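Local coordinates for protein sulfatase (Bacteroides fragilis CAG:558, PDB 6USS) that belongs to the calcium-dependent sulfatase family and probably hydrolyses aryl sulfate esters in the gut, here with its catalytic residue replaced, at residues Tyr158-Cys163 with Gly182-Ile187; Ala150-Asp155 with Ser386-Ala391. The protein carries 1 engineered substitution. All blocks are in the same frame, centred on the assembly; numbering follows the deposited sequence.

Contact 1: residues Tyr158-Cys163 with Gly182-Ile187; sequences YHTIHC and GFEVNI
The Phe183 ring carries His162 CB over one face, a CH-pi contact with the carbon 3.6 Å from the Phe183 ring centroid, while Ile161 N lies in plane at the ring's edge. His162 also turns the edge of its imidazole toward the face of Phe183, the planes 64° apart, in a T-shaped pair. At the edge of the imidazole, near its plane, lies Asn186 OD1, 3.3 Å from His162 CD2; this oxygen accepts from Gly189 N, and His162 NE2 is hydrogen-bonded to Gly164 O. The third flat group, the His159 ring, gives ND1 to Glu184 OE1 at 2.8 Å, the carboxylate oxygen being met on its anti side and out of its plane. His159 CG stands anti to the backbone N (chi1 174°), which swings the ring across to Glu184.

Threonine suits position 160 because its hydroxyl can donate and accept at once: Thr160 OG1 donates to Gly182 O (2.9 Å), on a lone pair of that carbonyl, and accepts from Glu184 N, so it pins the turn that leads into strand 185-187. With phi 104° and psi 9°, a beta carbon on Gly182 would collide with the preceding carbonyl oxygen. Beyond it the strands run parallel: His162 N donates to Val185 O, and Ile187 N to His162 O, both at 2.8 Å. Ile161 and Val185 lie side by side on one face of the sheet, together with Cys163 and Ile187. Glu184 OE2 is hydrogen-bonded to His180 ND1 of the second subunit. On its other side strand 159-164 pairs with strand 253-258; helix 231-247 packs against Ile161, Cys163 and Ile187, and Ala150 of helix 149-155 against Phe183.

Contact 2: residues Ala150-Asp155 with Ser386-Ala391; sequences AEILKD and SILEMA
Leu153 and Leu388 approach each other obliquely, their branches meeting at CD2, with Leu153 CD2 3.8 Å from Leu388 CD2. The same Leu153 methyl meets Ala391 CB at 3.5 Å, the closest approach between the two segments; a residue as small as alanine suits a place where the leucine methyl comes this close to the backbone of segment 386-391. The other branch of Leu153 turns to Ile387, where the side chains cross at about a right angle and Leu153 CD1 lies 3.9 Å from Ile387 CG2. Leucine fits here because one methyl of its fork meets Leu388 and Ala391 and the other Ile387. Its CG lies anti to the carbonyl carbon (chi1 -68°), which brings both methyls up against segment 386-391.

Helical segments 150-155 and 386-390 run nearly parallel, 10° apart in direction, with their axes 10.5 Å apart, and both lie against the central sheet of the alkaline phosphatase-like sulfatase fold. Contact at this spacing is made by aliphatic side chains, mostly branched, without a hydrogen bond between the segments. Ile152 meets Leu388 nearly at right angles: Ile152 CG2 lies 3.8 Å from Leu388 CD2, and Ile152 CD1 4.0 Å from Leu388 CD1, so both branches of the leucine are used. Beneath helix 383-390, Ile387 and Met390 rest on Ile36 and Ile318 of the sheet. Outside this contact, Glu151 OE1 pairs in a salt bridge with Lys154 NZ of the second subunit.

Overall arrangement
Contacts 1 and 2 lie about 12 Å apart, centre to centre, on the same side of the chain's centre. Helix 149-155 of contact 2 leads straight into strand 159-164 of contact 1; strand 185-187 comes soon after, and helix 383-390 joins from some 200 residues later. Contact 1 belongs to the mixed central sheet, and contact 2 is made by two helices beside that sheet. They also touch directly: Tyr158 N is probably hydrogen-bonded to Leu153 O, and Tyr158 packs on Ala391. Contact 1 joins neighbouring parts of the chain, contact 2 parts some 230 residues apart; residues of both reach the second subunit, and the bound calcium ion is about 13 Å from the His162 side chain.

Contact 1: residues Tyr158-Cys163 with Gly182-Ile187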
loop_
_atom_site.group_PDB
_atom_site.type_symbol
_atom_site.label_atom_id
_atom_site.label_comp_id
_atom_site.label_asym_id
_atom_site.label_seq_id
_atom_site.Cartn_x
_atom_site.Cartn_y
_atom_site.Cartn_z
ATOM N N TYR A 158 -2.508 -0.078 13.051
ATOM C CA TYR A 158 -1.831 -1.350 12.846
ATOM C C TYR A 158 -0.916 -1.303 11.628
ATOM O O TYR A 158 -1.183 -0.598 10.648
ATOM C CB TYR A 158 -2.852 -2.476 12.687
ATOM C CG TYR A 158 -3.274 -3.065 14.010
ATOM C CD1 TYR A 158 -4.121 -2.356 14.868
ATOM C CD2 TYR A 158 -2.826 -4.327 14.408
ATOM C CE1 TYR A 158 -4.519 -2.886 16.079
ATOM C CE2 TYR A 158 -3.216 -4.865 15.617
ATOM C CZ TYR A 158 -4.057 -4.142 16.454
ATOM O OH TYR A 158 -4.437 -4.691 17.667
ATOM N N HIS A 159 0.195 -2.042 11.714
ATOM C CA HIS A 159 1.042 -2.319 10.556
ATOM C C HIS A 159 0.519 -3.606 9.919
ATOM O O HIS A 159 0.567 -4.672 10.542
ATOM C CB HIS A 159 2.508 -2.448 10.966
ATOM C CG HIS A 159 3.414 -2.869 9.847
ATOM N ND1 HIS A 159 3.589 -2.116 8.704
ATOM C CD2 HIS A 159 4.195 -3.966 9.695
ATOM C CE1 HIS A 159 4.446 -2.724 7.902
ATOM N NE2 HIS A 159 4.829 -3.850 8.479
ATOM N N THR A 160 -0.006 -3.507 8.694
ATOM C CA THR A 160 -0.770 -4.589 8.080
ATOM C C THR A 160 0.064 -5.305 7.028
ATOM O O THR A 160 0.617 -4.662 6.126
ATOM C CB THR A 160 -2.045 -4.037 7.449
ATOM O OG1 THR A 160 -1.698 -2.976 6.557
ATOM C CG2 THR A 160 -2.945 -3.470 8.519
ATOM N N ILE A 161 0.141 -6.628 7.137
ATOM C CA ILE A 161 0.966 -7.453 6.262
ATOM C C ILE A 161 0.089 -8.525 5.636
ATOM O O ILE A 161 -0.612 -9.249 6.354
ATOM C CB ILE A 161 2.122 -8.123 7.026
ATOM C CG1 ILE A 161 2.949 -7.097 7.785
ATOM C CG2 ILE A 161 2.978 -8.950 6.082
ATOM C CD1 ILE A 161 3.859 -7.715 8.806
ATOM N N HIS A 162 0.153 -8.641 4.305
ATOM C CA HIS A 162 -0.449 -9.743 3.565
ATOM C C HIS A 162 0.624 -10.657 2.977
ATOM O O HIS A 162 1.569 -10.193 2.319
ATOM C CB HIS A 162 -1.347 -9.275 2.416
ATOM C CG HIS A 162 -1.712 -10.391 1.489
ATOM N ND1 HIS A 162 -2.746 -11.268 1.751
ATOM C CD2 HIS A 162 -1.104 -10.854 0.371
ATOM C CE1 HIS A 162 -2.801 -12.182 0.796
ATOM N NE2 HIS A 162 -1.815 -11.953 -0.054
ATOM N N CYS A 163 0.436 -11.962 3.156
ATOM C CA CYS A 163 1.404 -12.941 2.686
ATOM C C CYS A 163 0.670 -14.149 2.126
ATOM O O CYS A 163 -0.033 -14.848 2.870
ATOM C CB CYS A 163 2.332 -13.348 3.829
ATOM S SG CYS A 163 3.574 -14.568 3.323
ATOM N N GLY A 182 -5.779 -2.275 1.710
ATOM C CA GLY A 182 -5.366 -1.795 3.013
ATOM C C GLY A 182 -4.165 -2.476 3.643
ATOM O O GLY A 182 -3.879 -2.206 4.808
ATOM N N PHE A 183 -3.450 -3.336 2.921
ATOM C CA PHE A 183 -2.212 -3.922 3.425
ATOM C C PHE A 183 -1.014 -3.039 3.059
ATOM O O PHE A 183 -0.859 -2.621 1.902
ATOM C CB PHE A 183 -2.024 -5.342 2.871
ATOM C CG PHE A 183 -2.985 -6.357 3.448
ATOM C CD1 PHE A 183 -2.698 -7.008 4.651
ATOM C CD2 PHE A 183 -4.174 -6.664 2.784
ATOM C CE1 PHE A 183 -3.581 -7.957 5.193
ATOM C CE2 PHE A 183 -5.073 -7.607 3.309
ATOM C CZ PHE A 183 -4.777 -8.253 4.522
ATOM N N GLU A 184 -0.176 -2.737 4.053
ATOM C CA GLU A 184 1.014 -1.940 3.788
ATOM C C GLU A 184 2.141 -2.762 3.181
ATOM O O GLU A 184 3.011 -2.193 2.506
ATOM C CB GLU A 184 1.481 -1.277 5.076
ATOM C CG GLU A 184 0.461 -0.314 5.670
ATOM C CD GLU A 184 0.905 0.220 7.016
ATOM O OE1 GLU A 184 1.400 -0.583 7.839
ATOM O OE2 GLU A 184 0.775 1.441 7.249
ATOM N N VAL A 185 2.117 -4.083 3.389
ATOM C CA VAL A 185 3.130 -5.018 2.910
ATOM C C VAL A 185 2.428 -6.162 2.181
ATOM O O VAL A 185 1.475 -6.749 2.712
ATOM C CB VAL A 185 3.995 -5.562 4.068
ATOM C CG1 VAL A 185 4.931 -6.672 3.576
ATOM C CG2 VAL A 185 4.777 -4.426 4.736
ATOM N N ASN A 186 2.899 -6.480 0.971
ATOM C CA ASN A 186 2.335 -7.554 0.151
ATOM C C ASN A 186 3.432 -8.540 -0.228
ATOM O O ASN A 186 4.408 -8.158 -0.883
ATOM C CB ASN A 186 1.664 -7.008 -1.119
ATOM C CG ASN A 186 1.147 -8.121 -2.039
ATOM O OD1 ASN A 186 1.029 -9.276 -1.624
ATOM N ND2 ASN A 186 0.818 -7.770 -3.282
ATOM N N ILE A 187 3.262 -9.802 0.160
ATOM C CA ILE A 187 4.100 -10.897 -0.311
ATOM C C ILE A 187 3.211 -11.840 -1.120
ATOM O O ILE A 187 2.316 -12.500 -0.563
ATOM C CB ILE A 187 4.786 -11.647 0.841
ATOM C CG1 ILE A 187 5.726 -10.718 1.621
ATOM C CG2 ILE A 187 5.534 -12.865 0.316
ATOM C CD1 ILE A 187 6.054 -11.233 3.042
HETATM O O HOH W 1 0.156 1.691 9.942
#

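Contact 2: residues Ala150-Asp155 with Ser386-Ala391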
loop_
_atom_site.group_PDB
_atom_site.type_symbol
_atom_site.label_atom_id
_atom_site.label_comp_id
_atom_site.label_asym_id
_atom_site.label_seq_id
_atom_site.Cartn_x
_atom_site.Cartn_y
_atom_site.Cartn_z
ATOM N N ALA A 150 -8.618 -4.635 6.464
ATOM C CA ALA A 150 -7.235 -4.194 6.644
ATOM C C ALA A 150 -7.116 -2.678 6.642
ATOM O O ALA A 150 -6.211 -2.131 7.288
ATOM C CB ALA A 150 -6.337 -4.780 5.551
ATOM N N GLU A 151 -7.992 -1.990 5.899
ATOM C CA GLU A 151 -8.019 -0.530 5.925
ATOM C C GLU A 151 -8.354 -0.012 7.320
ATOM O O GLU A 151 -7.754 0.963 7.790
ATOM C CB GLU A 151 -9.033 -0.009 4.904
ATOM C CG GLU A 151 -8.892 1.479 4.554
ATOM C CD GLU A 151 -7.604 1.788 3.767
ATOM O OE1 GLU A 151 -7.254 0.995 2.858
ATOM O OE2 GLU A 151 -6.950 2.822 4.056
ATOM N N ILE A 152 -9.302 -0.654 8.003
ATOM C CA ILE A 152 -9.726 -0.167 9.311
ATOM C C ILE A 152 -8.640 -0.412 10.350
ATOM O O ILE A 152 -8.362 0.451 11.198
ATOM C CB ILE A 152 -11.059 -0.817 9.716
ATOM C CG1 ILE A 152 -12.152 -0.483 8.702
ATOM C CG2 ILE A 152 -11.489 -0.318 11.063
ATOM C CD1 ILE A 152 -13.452 -1.169 9.032
ATOM N N LEU A 153 -8.011 -1.593 10.300
ATOM C CA LEU A 153 -6.843 -1.852 11.133
ATOM C C LEU A 153 -5.729 -0.855 10.830
ATOM O O LEU A 153 -5.167 -0.243 11.746
ATOM C CB LEU A 153 -6.360 -3.294 10.930
ATOM C CG LEU A 153 -7.287 -4.400 11.442
ATOM C CD1 LEU A 153 -6.795 -5.780 11.036
ATOM C CD2 LEU A 153 -7.410 -4.312 12.939
ATOM N N LYS A 154 -5.406 -0.669 9.543
ATOM C CA LYS A 154 -4.360 0.276 9.148
ATOM C C LYS A 154 -4.668 1.679 9.663
ATOM O O LYS A 154 -3.833 2.309 10.325
ATOM C CB LYS A 154 -4.205 0.267 7.623
ATOM C CG LYS A 154 -3.068 1.127 7.036
ATOM C CD LYS A 154 -3.328 1.429 5.532
ATOM C CE LYS A 154 -3.001 2.901 5.166
ATOM N NZ LYS A 154 -1.616 3.386 5.660
ATOM N N ASP A 155 -5.889 2.162 9.414
ATOM C CA ASP A 155 -6.261 3.514 9.814
ATOM C C ASP A 155 -6.329 3.683 11.326
ATOM O O ASP A 155 -6.320 4.820 11.811
ATOM C CB ASP A 155 -7.602 3.898 9.184
ATOM C CG ASP A 155 -7.559 3.924 7.638
ATOM O OD1 ASP A 155 -6.477 4.137 7.020
ATOM O OD2 ASP A 155 -8.637 3.726 7.036
ATOM N N SER A 386 -14.932 -9.493 14.664
ATOM C CA SER A 386 -14.175 -10.072 15.778
ATOM C C SER A 386 -12.741 -9.573 15.788
ATOM O O SER A 386 -12.183 -9.266 16.848
ATOM C CB SER A 386 -14.190 -11.598 15.720
ATOM O OG SER A 386 -15.512 -12.093 15.642
ATOM N N ILE A 387 -12.125 -9.475 14.614
ATOM C CA ILE A 387 -10.737 -9.044 14.562
ATOM C C ILE A 387 -10.632 -7.557 14.919
ATOM O O ILE A 387 -9.723 -7.144 15.647
ATOM C CB ILE A 387 -10.148 -9.392 13.180
ATOM C CG1 ILE A 387 -9.835 -10.894 13.134
ATOM C CG2 ILE A 387 -8.916 -8.540 12.894
ATOM C CD1 ILE A 387 -9.740 -11.521 11.751
ATOM N N LEU A 388 -11.588 -6.741 14.460
ATOM C CA LEU A 388 -11.607 -5.332 14.841
ATOM C C LEU A 388 -11.773 -5.162 16.349
ATOM O O LEU A 388 -11.175 -4.250 16.944
ATOM C CB LEU A 388 -12.719 -4.614 14.080
ATOM C CG LEU A 388 -12.474 -4.618 12.565
ATOM C CD1 LEU A 388 -13.625 -3.975 11.825
ATOM C CD2 LEU A 388 -11.143 -3.953 12.210
ATOM N N GLU A 389 -12.589 -6.019 16.978
ATOM C CA GLU A 389 -12.778 -5.956 18.424
ATOM C C GLU A 389 -11.532 -6.428 19.161
ATOM O O GLU A 389 -11.168 -5.868 20.203
ATOM C CB GLU A 389 -13.991 -6.792 18.832
ATOM C CG GLU A 389 -14.196 -6.923 20.342
ATOM C CD GLU A 389 -15.569 -7.501 20.704
ATOM O OE1 GLU A 389 -16.380 -7.776 19.775
ATOM O OE2 GLU A 389 -15.848 -7.661 21.919
ATOM N N MET A 390 -10.865 -7.458 18.637
ATOM C CA MET A 390 -9.609 -7.884 19.231
ATOM C C MET A 390 -8.604 -6.753 19.199
ATOM O O MET A 390 -7.794 -6.595 20.124
ATOM C CB MET A 390 -9.053 -9.100 18.491
ATOM C CG MET A 390 -9.715 -10.409 18.805
ATOM S SD MET A 390 -9.323 -11.562 17.480
ATOM C CE MET A 390 -9.877 -13.121 18.131
ATOM N N ALA A 391 -8.631 -5.964 18.124
ATOM C CA ALA A 391 -7.721 -4.839 17.952
ATOM C C ALA A 391 -8.179 -3.594 18.703
ATOM O O ALA A 391 -7.519 -2.550 18.619
ATOM C CB ALA A 391 -7.556 -4.537 16.464
#